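Local coordinates for protein hydrogenase maturation factor (Thermoanaerobacter tengcongensis, PDB 3VTH) that probably uses carbamoyl phosphate and ATP to place a carbamoyl group on the C-terminal cysteine of HypE during [NiFe]-hydrogenase maturation, at residues 165-170 with 187-192; 193-198 with 205-210; 411-416 with 444-449; 564-569 with 648-653. One frame throughout, in Å; residues are numbered along the deposited sequence.

Contact 1: residues 165-170 with 187-192; sequences EKCSRE and FDCGPS. With ZN (zinc ion), chain D.
Cys167 and Cys189 meet through a metal: both sulfurs bind one zinc ion, and the two residues account for most of the surface that segments 165-170 and 187-192 bury. The Cys167 SG to zinc distance is 2.3 Å, and Cys189 SG repeats the same length from the other segment. Their bonds open an angle of about 106° at the metal, close to the tetrahedral value, which leaves Cys167 SG and Cys189 SG 3.7 Å apart. The sulfurs arrive by different torsions. In Cys167 SG lies anti to the carbonyl carbon, chi1 -75°, and leaves the helix toward the zinc; in Cys189 it stands between the backbone N and the carbonyl carbon, chi1 70°. Cys164 and Cys186 supply the remaining two sulfurs, completing the Cys4 site of a HypF zinc finger built from two CxxC pairs. The metal thus does the joining here, since no hydrogen bond crosses between the segments. Each of the two sulfurs also has a further hydrogen bond, a second hold that would be expected to temper thiolate charge. On the exposed side, Lys166 CE comes 4.3 Å from Asp188 OD1. The Lys166 amine and the Asp188 carboxylate are opposite in charge but remain beyond salt-bridge range, so the attraction is probably modest. Glu170 forms a salt bridge with Arg128, within the range of the other HypF finger. Helix 165-171 faces a loop across the zinc, and that loop runs directly into strand 193-196, with Ser192 N hydrogen-bonded to Asn359 just past strand 354-358.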
loop_
_atom_site.group_PDB
_atom_site.type_symbol
_atom_site.label_atom_id
_atom_site.label_comp_id
_atom_site.label_asym_id
_atom_site.label_seq_id
_atom_site.Cartn_x
_atom_site.Cartn_y
_atom_site.Cartn_z
ATOM N N GLU A 165 38.348 -10.185 0.336
ATOM C CA GLU A 165 39.292 -9.783 -0.710
ATOM C C GLU A 165 38.698 -9.902 -2.121
ATOM O O GLU A 165 38.922 -9.037 -2.963
ATOM C CB GLU A 165 40.581 -10.610 -0.589
ATOM C CG GLU A 165 41.703 -10.193 -1.532
ATOM C CD GLU A 165 42.966 -11.057 -1.397
ATOM O OE1 GLU A 165 42.887 -12.221 -0.936
ATOM O OE2 GLU A 165 44.052 -10.570 -1.768
ATOM N N LYS A 166 37.937 -10.964 -2.374
ATOM C CA LYS A 166 37.342 -11.152 -3.701
ATOM C C LYS A 166 36.236 -10.134 -4.004
ATOM O O LYS A 166 36.158 -9.597 -5.115
ATOM C CB LYS A 166 36.790 -12.565 -3.866
ATOM C CG LYS A 166 37.850 -13.631 -4.020
ATOM C CD LYS A 166 37.246 -14.856 -4.697
ATOM C CE LYS A 166 36.763 -15.886 -3.697
ATOM N NZ LYS A 166 37.901 -16.799 -3.334
ATOM N N CYS A 167 35.391 -9.866 -3.017
ATOM C CA CYS A 167 34.310 -8.901 -3.205
ATOM C C CYS A 167 34.867 -7.494 -3.365
ATOM O O CYS A 167 34.354 -6.711 -4.160
ATOM C CB CYS A 167 33.313 -8.962 -2.052
ATOM S SG CYS A 167 32.246 -10.408 -2.154
ATOM N N SER A 168 35.910 -7.189 -2.602
ATOM C CA SER A 168 36.603 -5.905 -2.699
ATOM C C SER A 168 37.267 -5.689 -4.072
ATOM O O SER A 168 37.263 -4.567 -4.602
ATOM C CB SER A 168 37.646 -5.789 -1.599
ATOM O OG SER A 168 38.334 -4.558 -1.708
ATOM N N ARG A 169 37.781 -6.754 -4.665
ATOM C CA ARG A 169 38.331 -6.708 -6.010
ATOM C C ARG A 169 37.253 -6.390 -7.028
ATOM O O ARG A 169 37.425 -5.570 -7.873
ATOM C CB ARG A 169 39.063 -8.009 -6.371
ATOM C CG ARG A 169 40.422 -8.135 -5.689
ATOM C CD ARG A 169 41.337 -9.308 -6.133
ATOM N NE ARG A 169 40.618 -10.494 -6.584
ATOM C CZ ARG A 169 40.637 -11.690 -5.992
ATOM N NH1 ARG A 169 41.361 -11.916 -4.911
ATOM N NH2 ARG A 169 39.927 -12.672 -6.501
ATOM N N GLU A 170 36.116 -7.036 -6.906
ATOM C CA GLU A 170 34.973 -6.757 -7.764
ATOM C C GLU A 170 34.507 -5.310 -7.610
ATOM O O GLU A 170 34.247 -4.623 -8.604
ATOM C CB GLU A 170 33.807 -7.687 -7.422
ATOM C CG GLU A 170 34.018 -9.151 -7.793
ATOM C CD GLU A 170 32.803 -9.998 -7.397
ATOM O OE1 GLU A 170 32.211 -9.736 -6.334
ATOM O OE2 GLU A 170 32.430 -10.914 -8.150
ATOM N N PHE A 187 29.342 -15.755 -0.146
ATOM C CA PHE A 187 29.317 -16.807 0.890
ATOM C C PHE A 187 30.295 -16.526 2.034
ATOM O O PHE A 187 29.988 -16.772 3.204
ATOM C CB PHE A 187 29.629 -18.192 0.291
ATOM C CG PHE A 187 28.424 -18.900 -0.275
ATOM C CD1 PHE A 187 27.399 -19.337 0.562
ATOM C CD2 PHE A 187 28.311 -19.128 -1.644
ATOM C CE1 PHE A 187 26.281 -19.996 0.045
ATOM C CE2 PHE A 187 27.185 -19.785 -2.169
ATOM C CZ PHE A 187 26.183 -20.223 -1.325
ATOM N N ASP A 188 31.475 -16.014 1.679
ATOM C CA ASP A 188 32.582 -15.847 2.626
ATOM C C ASP A 188 32.446 -14.619 3.536
ATOM O O ASP A 188 32.947 -14.614 4.660
ATOM C CB ASP A 188 33.906 -15.747 1.855
ATOM C CG ASP A 188 34.218 -17.010 1.038
ATOM O OD1 ASP A 188 34.848 -16.885 -0.032
ATOM O OD2 ASP A 188 33.813 -18.117 1.451
ATOM N N CYS A 189 31.801 -13.564 3.047
ATOM C CA CYS A 189 31.792 -12.307 3.798
ATOM C C CYS A 189 30.377 -11.812 4.091
ATOM O O CYS A 189 30.192 -10.813 4.795
ATOM C CB CYS A 189 32.608 -11.231 3.059
ATOM S SG CYS A 189 31.853 -10.619 1.505
ATOM N N GLY A 190 29.387 -12.513 3.550
ATOM C CA GLY A 190 28.011 -12.040 3.609
ATOM C C GLY A 190 27.213 -12.638 4.758
ATOM O O GLY A 190 27.731 -13.445 5.523
ATOM N N PRO A 191 25.945 -12.223 4.890
ATOM C CA PRO A 191 25.042 -12.851 5.853
ATOM C C PRO A 191 24.869 -14.341 5.554
ATOM O O PRO A 191 25.152 -14.787 4.444
ATOM C CB PRO A 191 23.710 -12.107 5.660
ATOM C CG PRO A 191 23.898 -11.218 4.477
ATOM C CD PRO A 191 25.310 -11.152 4.100
ATOM N N SER A 192 24.407 -15.093 6.547
ATOM C CA SER A 192 24.079 -16.500 6.367
ATOM C C SER A 192 22.720 -16.870 6.991
ATOM O O SER A 192 22.226 -16.207 7.917
ATOM C CB SER A 192 25.199 -17.375 6.931
ATOM O OG SER A 192 25.604 -16.907 8.200
HETATM ZN ZN ZN D . 32.823 -11.670 -0.309
#

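Contact 2: residues 193-198 with 205-210; sequences LSFVGE and IKCVAK
Cys207 sits squarely over the Phe195 ring. Its CB lies 3.5 Å from the ring centroid and only 4° off the normal, a CH-pi contact in which the methylene is nearly equidistant from all six ring carbons. Cys207 SG stands over the same face, 4.5 Å from the centroid, adding a sulfur-aromatic contact. Beside it, Val208 CG2 reaches Phe195 CD1 at 4.0 Å, the two side chains meeting at a slant. Farther back along the strand, Leu193 CD1 touches Ile205 CD1 at 3.8 Å. The arrangement is a helix packed against the edge region of a mixed sheet, over strand 193-196 and its antiparallel neighbour 354-358. Strand 193-196, outermost in the ten-stranded sheet that runs on into the YrdC-like region, and helix segment 205-210 run at 37° to one another, their axes 9.0 Å apart. With chi1 at 179°, Phe195 directs CG away from its backbone N and sends the ring to the helix. Replacing it with a serine would probably uncover Cys207 CB and leave a gap between strand and helix. In the second shell, a disulfide to Cys200 fixes where Cys207 SG points and ties the helix to the intervening loop. Ser194 and Val196 form backbone hydrogen bonds with strand 354-358, whose Leu356 also touches Ile205 and Val208.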
loop_
_atom_site.group_PDB
_atom_site.type_symbol
_atom_site.label_atom_id
_atom_site.label_comp_id
_atom_site.label_asym_id
_atom_site.label_seq_id
_atom_site.Cartn_x
_atom_site.Cartn_y
_atom_site.Cartn_z
ATOM N N LEU A 193 22.121 -17.919 6.445
ATOM C CA LEU A 193 20.914 -18.513 7.000
ATOM C C LEU A 193 21.208 -19.289 8.277
ATOM O O LEU A 193 22.317 -19.807 8.483
ATOM C CB LEU A 193 20.271 -19.462 5.983
ATOM C CG LEU A 193 19.860 -18.837 4.642
ATOM C CD1 LEU A 193 19.523 -19.942 3.627
ATOM C CD2 LEU A 193 18.716 -17.828 4.810
ATOM N N SER A 194 20.185 -19.386 9.117
ATOM C CA SER A 194 20.247 -20.212 10.302
ATOM C C SER A 194 18.892 -20.907 10.446
ATOM O O SER A 194 17.828 -20.239 10.475
ATOM C CB SER A 194 20.595 -19.351 11.524
ATOM O OG SER A 194 20.455 -20.100 12.730
ATOM N N PHE A 195 18.921 -22.235 10.462
ATOM C CA PHE A 195 17.706 -23.028 10.624
ATOM C C PHE A 195 17.573 -23.475 12.078
ATOM O O PHE A 195 18.512 -24.006 12.665
ATOM C CB PHE A 195 17.702 -24.257 9.693
ATOM C CG PHE A 195 16.466 -25.129 9.834
ATOM C CD1 PHE A 195 15.285 -24.800 9.168
ATOM C CD2 PHE A 195 16.491 -26.274 10.620
ATOM C CE1 PHE A 195 14.148 -25.590 9.292
ATOM C CE2 PHE A 195 15.355 -27.080 10.748
ATOM C CZ PHE A 195 14.185 -26.737 10.081
ATOM N N VAL A 196 16.391 -23.260 12.645
ATOM C CA VAL A 196 16.091 -23.687 14.009
ATOM C C VAL A 196 14.797 -24.491 13.984
ATOM O O VAL A 196 13.746 -24.008 13.568
ATOM C CB VAL A 196 15.880 -22.480 14.973
ATOM C CG1 VAL A 196 15.734 -22.974 16.414
ATOM C CG2 VAL A 196 17.011 -21.479 14.860
ATOM N N GLY A 197 14.882 -25.728 14.432
ATOM C CA GLY A 197 13.713 -26.577 14.518
ATOM C C GLY A 197 14.170 -27.832 15.204
ATOM O O GLY A 197 14.819 -27.757 16.257
ATOM N N GLU A 198 13.845 -28.978 14.608
ATOM C CA GLU A 198 14.454 -30.233 15.008
ATOM C C GLU A 198 15.778 -30.353 14.259
ATOM O O GLU A 198 16.079 -29.545 13.348
ATOM C CB GLU A 198 13.560 -31.433 14.661
ATOM C CG GLU A 198 12.128 -31.387 15.189
ATOM C CD GLU A 198 11.409 -32.723 14.991
ATOM O OE1 GLU A 198 10.326 -32.741 14.358
ATOM O OE2 GLU A 198 11.938 -33.758 15.454
ATOM N N ILE A 205 17.718 -24.366 3.397
ATOM C CA ILE A 205 16.538 -24.297 2.524
ATOM C C ILE A 205 15.827 -25.656 2.398
ATOM O O ILE A 205 14.596 -25.724 2.414
ATOM C CB ILE A 205 16.877 -23.768 1.112
ATOM C CG1 ILE A 205 17.483 -22.356 1.172
ATOM C CG2 ILE A 205 15.618 -23.762 0.214
ATOM C CD1 ILE A 205 16.548 -21.246 1.704
ATOM N N LYS A 206 16.610 -26.724 2.262
ATOM C CA LYS A 206 16.067 -28.079 2.208
ATOM C C LYS A 206 15.382 -28.467 3.522
ATOM O O LYS A 206 14.390 -29.179 3.512
ATOM C CB LYS A 206 17.170 -29.085 1.866
ATOM C CG LYS A 206 16.685 -30.330 1.134
ATOM C CD LYS A 206 17.804 -30.923 0.235
ATOM C CE LYS A 206 18.287 -29.857 -0.785
ATOM N NZ LYS A 206 19.498 -30.256 -1.554
ATOM N N CYS A 207 15.918 -28.003 4.652
ATOM C CA CYS A 207 15.271 -28.242 5.944
ATOM C C CYS A 207 13.866 -27.605 5.987
ATOM O O CYS A 207 12.914 -28.197 6.519
ATOM C CB CYS A 207 16.147 -27.722 7.091
ATOM S SG CYS A 207 17.796 -28.504 7.235
ATOM N N VAL A 208 13.766 -26.404 5.419
ATOM C CA VAL A 208 12.499 -25.670 5.299
ATOM C C VAL A 208 11.519 -26.410 4.395
ATOM O O VAL A 208 10.364 -26.628 4.781
ATOM C CB VAL A 208 12.734 -24.225 4.802
ATOM C CG1 VAL A 208 11.408 -23.521 4.435
ATOM C CG2 VAL A 208 13.475 -23.438 5.862
ATOM N N ALA A 209 12.001 -26.822 3.218
ATOM C CA ALA A 209 11.193 -27.591 2.261
ATOM C C ALA A 209 10.601 -28.847 2.886
ATOM O O ALA A 209 9.421 -29.141 2.685
ATOM C CB ALA A 209 12.003 -27.947 1.031
ATOM N N LYS A 210 11.415 -29.576 3.647
ATOM C CA LYS A 210 10.942 -30.794 4.308
ATOM C C LYS A 210 9.847 -30.496 5.333
ATOM O O LYS A 210 8.811 -31.164 5.346
ATOM C CB LYS A 210 12.103 -31.589 4.925
ATOM C CG LYS A 210 13.083 -32.097 3.863
ATOM C CD LYS A 210 13.722 -33.435 4.199
ATOM C CE LYS A 210 14.649 -33.867 3.053
ATOM N NZ LYS A 210 15.197 -35.248 3.238
#

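Contact 3: residues 411-416 with 444-449; sequences NTFCMT and ERYKKL
Phe413 and Tyr446 make the aromatic part of this contact, a T-shaped pair. The edge of Phe413 is aimed at the face of Tyr446, with centroids 5.1 Å apart and planes at 83°. Phe413 CZ lies 3.7 Å from Tyr446 CD2, toward the rim of that ring. Phe413 reaches it by a less usual torsion, chi1 59°, with CG between the backbone N and the carbonyl carbon. Aliphatic packing belongs to Met415, whose chain is extended beyond CG and brings its methyl to the helix surface. There Met415 CE touches Tyr446 CB at 3.7 Å, and Lys447 CG more tightly at 3.4 Å, the methionine crossing the lysine chain at about a right angle. The polar ends find partners away from the strand. Lys447 turns its amine into a salt bridge with Glu444, Lys447 NZ to Glu444 OE1 2.8 Å, while the Tyr446 hydroxyl is hydrogen-bonded to His425. Helix 433-449 thus packs on one face of the sheet, and Cys414 and Thr416 of strand 414-417 meet helix 737-749. Three antiparallel strands, a helix and then strand 456-460 follow in order, consistent with the ribonuclease H-like core of the actin-ATPase clan to which the Kae1-like domain belongs.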
loop_
_atom_site.group_PDB
_atom_site.type_symbol
_atom_site.label_atom_id
_atom_site.label_comp_id
_atom_site.label_asym_id
_atom_site.label_seq_id
_atom_site.Cartn_x
_atom_site.Cartn_y
_atom_site.Cartn_z
ATOM N N ASN A 411 -3.729 2.300 9.081
ATOM C CA ASN A 411 -3.100 3.602 9.228
ATOM C C ASN A 411 -1.821 3.784 8.399
ATOM O O ASN A 411 -1.006 2.870 8.293
ATOM C CB ASN A 411 -2.840 3.898 10.699
ATOM C CG ASN A 411 -2.074 5.208 10.899
ATOM O OD1 ASN A 411 -2.660 6.265 11.180
ATOM N ND2 ASN A 411 -0.778 5.143 10.727
ATOM N N THR A 412 -1.680 4.973 7.802
ATOM C CA THR A 412 -0.386 5.497 7.416
ATOM C C THR A 412 -0.354 6.939 7.934
ATOM O O THR A 412 -1.406 7.539 8.180
ATOM C CB THR A 412 -0.204 5.549 5.884
ATOM O OG1 THR A 412 -1.257 6.340 5.318
ATOM C CG2 THR A 412 -0.207 4.125 5.262
ATOM N N PHE A 413 0.854 7.476 8.076
ATOM C CA PHE A 413 1.055 8.898 8.302
ATOM C C PHE A 413 1.782 9.465 7.087
ATOM O O PHE A 413 2.301 8.706 6.273
ATOM C CB PHE A 413 1.843 9.144 9.605
ATOM C CG PHE A 413 3.209 8.503 9.629
ATOM C CD1 PHE A 413 4.300 9.137 9.042
ATOM C CD2 PHE A 413 3.403 7.270 10.254
ATOM C CE1 PHE A 413 5.593 8.548 9.067
ATOM C CE2 PHE A 413 4.683 6.672 10.293
ATOM C CZ PHE A 413 5.773 7.309 9.703
ATOM N N CYS A 414 1.772 10.790 6.931
ATOM C CA CYS A 414 2.433 11.426 5.789
ATOM C C CYS A 414 3.160 12.684 6.253
ATOM O O CYS A 414 2.613 13.435 7.055
ATOM C CB CYS A 414 1.398 11.747 4.695
ATOM S SG CYS A 414 2.056 12.527 3.205
ATOM N N MET A 415 4.396 12.882 5.784
ATOM C CA MET A 415 5.194 14.076 6.104
ATOM C C MET A 415 5.617 14.771 4.827
ATOM O O MET A 415 6.151 14.132 3.918
ATOM C CB MET A 415 6.504 13.707 6.814
ATOM C CG MET A 415 6.351 12.977 8.098
ATOM S SD MET A 415 7.962 12.337 8.629
ATOM C CE MET A 415 7.341 11.528 10.097
ATOM N N THR A 416 5.432 16.081 4.771
ATOM C CA THR A 416 5.798 16.818 3.577
ATOM C C THR A 416 7.146 17.508 3.745
ATOM O O THR A 416 7.521 17.907 4.851
ATOM C CB THR A 416 4.753 17.897 3.223
ATOM O OG1 THR A 416 4.575 18.772 4.338
ATOM C CG2 THR A 416 3.428 17.238 2.868
ATOM N N GLU A 444 9.131 8.728 14.345
ATOM C CA GLU A 444 10.458 9.239 14.735
ATOM C C GLU A 444 11.503 8.879 13.691
ATOM O O GLU A 444 12.351 9.697 13.338
ATOM C CB GLU A 444 10.878 8.737 16.126
ATOM C CG GLU A 444 9.998 9.270 17.267
ATOM C CD GLU A 444 9.945 10.793 17.334
ATOM O OE1 GLU A 444 8.838 11.360 17.205
ATOM O OE2 GLU A 444 11.010 11.429 17.501
ATOM N N ARG A 445 11.412 7.670 13.159
ATOM C CA ARG A 445 12.382 7.216 12.171
ATOM C C ARG A 445 12.292 7.878 10.789
ATOM O O ARG A 445 13.318 8.109 10.128
ATOM C CB ARG A 445 12.349 5.701 12.068
ATOM C CG ARG A 445 13.291 5.108 13.107
ATOM C CD ARG A 445 12.733 3.890 13.717
ATOM N NE ARG A 445 12.521 2.849 12.717
ATOM C CZ ARG A 445 12.784 1.563 12.925
ATOM N NH1 ARG A 445 12.550 0.691 11.969
ATOM N NH2 ARG A 445 13.279 1.157 14.095
ATOM N N TYR A 446 11.075 8.175 10.356
ATOM C CA TYR A 446 10.861 8.909 9.108
ATOM C C TYR A 446 11.339 10.358 9.260
ATOM O O TYR A 446 11.950 10.909 8.346
ATOM C CB TYR A 446 9.384 8.849 8.691
ATOM C CG TYR A 446 9.015 7.661 7.801
ATOM C CD1 TYR A 446 8.578 7.861 6.488
ATOM C CD2 TYR A 446 9.088 6.348 8.281
ATOM C CE1 TYR A 446 8.226 6.790 5.669
ATOM C CE2 TYR A 446 8.729 5.252 7.474
ATOM C CZ TYR A 446 8.292 5.489 6.170
ATOM O OH TYR A 446 7.938 4.428 5.366
ATOM N N LYS A 447 11.067 10.970 10.415
ATOM C CA LYS A 447 11.585 12.323 10.699
ATOM C C LYS A 447 13.105 12.394 10.648
ATOM O O LYS A 447 13.670 13.351 10.125
ATOM C CB LYS A 447 11.106 12.853 12.055
ATOM C CG LYS A 447 9.597 13.176 12.099
ATOM C CD LYS A 447 9.204 13.905 13.394
ATOM C CE LYS A 447 9.444 13.063 14.611
ATOM N NZ LYS A 447 9.059 13.799 15.854
ATOM N N LYS A 448 13.762 11.387 11.204
ATOM C CA LYS A 448 15.216 11.316 11.154
ATOM C C LYS A 448 15.705 11.001 9.744
ATOM O O LYS A 448 16.615 11.645 9.234
ATOM C CB LYS A 448 15.734 10.254 12.123
ATOM C CG LYS A 448 15.459 10.574 13.577
ATOM C CD LYS A 448 16.249 9.643 14.506
ATOM C CE LYS A 448 15.559 9.547 15.869
ATOM N NZ LYS A 448 15.541 10.877 16.567
ATOM N N LEU A 449 15.102 10.002 9.112
ATOM C CA LEU A 449 15.583 9.556 7.810
ATOM C C LEU A 449 15.474 10.672 6.751
ATOM O O LEU A 449 16.408 10.895 5.967
ATOM C CB LEU A 449 14.836 8.300 7.360
ATOM C CG LEU A 449 15.366 7.607 6.097
ATOM C CD1 LEU A 449 16.868 7.321 6.199
ATOM C CD2 LEU A 449 14.592 6.337 5.863
#

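Contact 4: residues 564-569 with 648-653; sequences SFYKNF and DPELIL
Tyr566 carries this contact alone from its own segment, reaching Glu650 and Leu653 with the far end of its ring, and Phe565 covers one face of that ring. Just before it in sequence, Phe565 lays CD2 over the centre of the tyrosine ring, 3.8 Å above the plane, while itself packing on Tyr657 of helix 649-662. Tyr566 comes next, at the N-cap position of helix 567-572. Its hydroxyl donates a short hydrogen bond, Tyr566 OH to Glu650 OE2 2.6 Å, meeting the oxygen on the anti side and 29° out of the carboxylate plane. Ring and carboxylate stand almost perpendicular, at 82°. Glu650 presents this oxygen because its chain bends at chi2 (-86°) back toward the tyrosine. Along the ring edge, Tyr566 CE1 lies 3.7 Å from Leu653 O, and Leu653 CB packs at the same distance against the Tyr566 OH. A phenylalanine in place of Tyr566 would probably leave Glu650 OE2 without one of its donors in a buried setting. Farther on, Asn568 N is hydrogen-bonded to the Tyr657 hydroxyl, and Phe569 turns to helices 551-559 and 597-607. Across the contact, Asp648 caps helix 649-662 through Asp648 OD1 to Glu650 N, 3.1 Å. Since Arg654 also forms a salt bridge with Glu650 OE2, the buried carboxylate has both a neutral donor and a countercharge, which would favour its ionised form.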
loop_
_atom_site.group_PDB
_atom_site.type_symbol
_atom_site.label_atom_id
_atom_site.label_comp_id
_atom_site.label_asym_id
_atom_site.label_seq_id
_atom_site.Cartn_x
_atom_site.Cartn_y
_atom_site.Cartn_z
ATOM N N SER A 564 -42.318 -4.951 10.354
ATOM C CA SER A 564 -43.289 -5.969 9.948
ATOM C C SER A 564 -43.134 -6.408 8.488
ATOM O O SER A 564 -43.576 -7.497 8.109
ATOM C CB SER A 564 -44.729 -5.506 10.234
ATOM O OG SER A 564 -45.041 -4.318 9.526
ATOM N N PHE A 565 -42.496 -5.566 7.678
ATOM C CA PHE A 565 -42.275 -5.857 6.262
ATOM C C PHE A 565 -41.275 -7.004 6.052
ATOM O O PHE A 565 -41.355 -7.728 5.058
ATOM C CB PHE A 565 -41.768 -4.593 5.544
ATOM C CG PHE A 565 -41.748 -4.713 4.043
ATOM C CD1 PHE A 565 -42.811 -4.221 3.286
ATOM C CD2 PHE A 565 -40.669 -5.317 3.388
ATOM C CE1 PHE A 565 -42.805 -4.334 1.891
ATOM C CE2 PHE A 565 -40.651 -5.442 1.996
ATOM C CZ PHE A 565 -41.722 -4.947 1.246
ATOM N N TYR A 566 -40.330 -7.156 6.981
ATOM C CA TYR A 566 -39.220 -8.101 6.823
ATOM C C TYR A 566 -39.373 -9.329 7.739
ATOM O O TYR A 566 -38.420 -9.760 8.397
ATOM C CB TYR A 566 -37.888 -7.376 7.086
ATOM C CG TYR A 566 -37.656 -6.152 6.204
ATOM C CD1 TYR A 566 -36.931 -6.259 5.007
ATOM C CD2 TYR A 566 -38.153 -4.897 6.564
ATOM C CE1 TYR A 566 -36.716 -5.154 4.194
ATOM C CE2 TYR A 566 -37.947 -3.782 5.757
ATOM C CZ TYR A 566 -37.222 -3.917 4.579
ATOM O OH TYR A 566 -37.007 -2.832 3.772
ATOM N N LYS A 567 -40.579 -9.889 7.762
ATOM C CA LYS A 567 -40.945 -10.966 8.690
ATOM C C LYS A 567 -39.940 -12.117 8.789
ATOM O O LYS A 567 -39.497 -12.446 9.887
ATOM C CB LYS A 567 -42.346 -11.499 8.355
ATOM C CG LYS A 567 -42.790 -12.741 9.138
ATOM C CD LYS A 567 -44.206 -13.179 8.701
ATOM C CE LYS A 567 -44.707 -14.417 9.449
ATOM N NZ LYS A 567 -44.104 -15.686 8.943
ATOM N N ASN A 568 -39.602 -12.724 7.647
ATOM C CA ASN A 568 -38.732 -13.906 7.597
ATOM C C ASN A 568 -37.349 -13.627 8.190
ATOM O O ASN A 568 -36.811 -14.453 8.935
ATOM C CB ASN A 568 -38.577 -14.402 6.150
ATOM C CG ASN A 568 -38.017 -15.815 6.066
ATOM O OD1 ASN A 568 -38.688 -16.782 6.427
ATOM N ND2 ASN A 568 -36.796 -15.945 5.567
ATOM N N PHE A 569 -36.776 -12.473 7.839
ATOM C CA PHE A 569 -35.525 -12.028 8.432
ATOM C C PHE A 569 -35.639 -11.796 9.947
ATOM O O PHE A 569 -34.831 -12.324 10.713
ATOM C CB PHE A 569 -34.987 -10.759 7.742
ATOM C CG PHE A 569 -33.801 -10.166 8.438
ATOM C CD1 PHE A 569 -32.536 -10.739 8.292
ATOM C CD2 PHE A 569 -33.947 -9.050 9.261
ATOM C CE1 PHE A 569 -31.427 -10.214 8.952
ATOM C CE2 PHE A 569 -32.839 -8.499 9.918
ATOM C CZ PHE A 569 -31.575 -9.089 9.770
ATOM N N ASP A 648 -33.073 7.332 0.571
ATOM C CA ASP A 648 -33.417 6.437 1.670
ATOM C C ASP A 648 -33.101 4.979 1.306
ATOM O O ASP A 648 -33.816 4.365 0.508
ATOM C CB ASP A 648 -34.910 6.614 2.022
ATOM C CG ASP A 648 -35.356 5.785 3.238
ATOM O OD1 ASP A 648 -34.546 5.033 3.843
ATOM O OD2 ASP A 648 -36.538 5.915 3.595
ATOM N N PRO A 649 -32.030 4.417 1.901
ATOM C CA PRO A 649 -31.639 3.047 1.603
ATOM C C PRO A 649 -32.694 2.001 1.953
ATOM O O PRO A 649 -32.707 0.946 1.329
ATOM C CB PRO A 649 -30.376 2.851 2.449
ATOM C CG PRO A 649 -30.473 3.833 3.512
ATOM C CD PRO A 649 -31.135 5.025 2.901
ATOM N N GLU A 650 -33.577 2.286 2.914
ATOM C CA GLU A 650 -34.594 1.298 3.290
ATOM C C GLU A 650 -35.584 0.987 2.153
ATOM O O GLU A 650 -36.060 -0.134 2.048
ATOM C CB GLU A 650 -35.334 1.691 4.573
ATOM C CG GLU A 650 -36.233 0.570 5.147
ATOM C CD GLU A 650 -37.656 0.530 4.544
ATOM O OE1 GLU A 650 -38.200 1.604 4.199
ATOM O OE2 GLU A 650 -38.235 -0.582 4.426
ATOM N N LEU A 651 -35.896 1.987 1.323
ATOM C CA LEU A 651 -36.787 1.788 0.164
ATOM C C LEU A 651 -36.217 0.802 -0.866
ATOM O O LEU A 651 -36.961 0.066 -1.536
ATOM C CB LEU A 651 -37.092 3.138 -0.495
ATOM C CG LEU A 651 -37.811 4.155 0.407
ATOM C CD1 LEU A 651 -38.026 5.485 -0.310
ATOM C CD2 LEU A 651 -39.146 3.568 0.896
ATOM N N ILE A 652 -34.895 0.805 -0.982
ATOM C CA ILE A 652 -34.164 -0.122 -1.825
ATOM C C ILE A 652 -34.131 -1.497 -1.147
ATOM O O ILE A 652 -34.339 -2.520 -1.807
ATOM C CB ILE A 652 -32.725 0.409 -2.095
ATOM C CG1 ILE A 652 -32.798 1.668 -2.963
ATOM C CG2 ILE A 652 -31.834 -0.658 -2.770
ATOM C CD1 ILE A 652 -31.571 2.517 -2.913
ATOM N N LEU A 653 -33.907 -1.511 0.175
ATOM C CA LEU A 653 -33.930 -2.769 0.937
ATOM C C LEU A 653 -35.285 -3.484 0.821
ATOM O O LEU A 653 -35.327 -4.708 0.798
ATOM C CB LEU A 653 -33.550 -2.564 2.414
ATOM C CG LEU A 653 -32.117 -2.130 2.747
ATOM C CD1 LEU A 653 -31.972 -1.921 4.257
ATOM C CD2 LEU A 653 -31.090 -3.149 2.250
#

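How the contacts relate
The four contacts follow one another in series along the chain. Contacts 1 and 2 are neighbours: the loop of contact 1 runs straight into strand 193-196 of contact 2, their centres 24 Å apart, so a zinc finger leads directly into the edge of the ten-stranded sheet. Contact 3, its centre about 34 Å and 36 Å from those centres, belongs to a separate six-stranded sheet in the first Kae1-like range. Contact 4 lies in the second, its centre about 47 Å from that of contact 3 and about 70 Å from that of contact 1, on the opposite side of the chain's centre from contact 1. The contacts thus sample a zinc finger, the sheet edge it leads into, and two parts of the Kae1-like region.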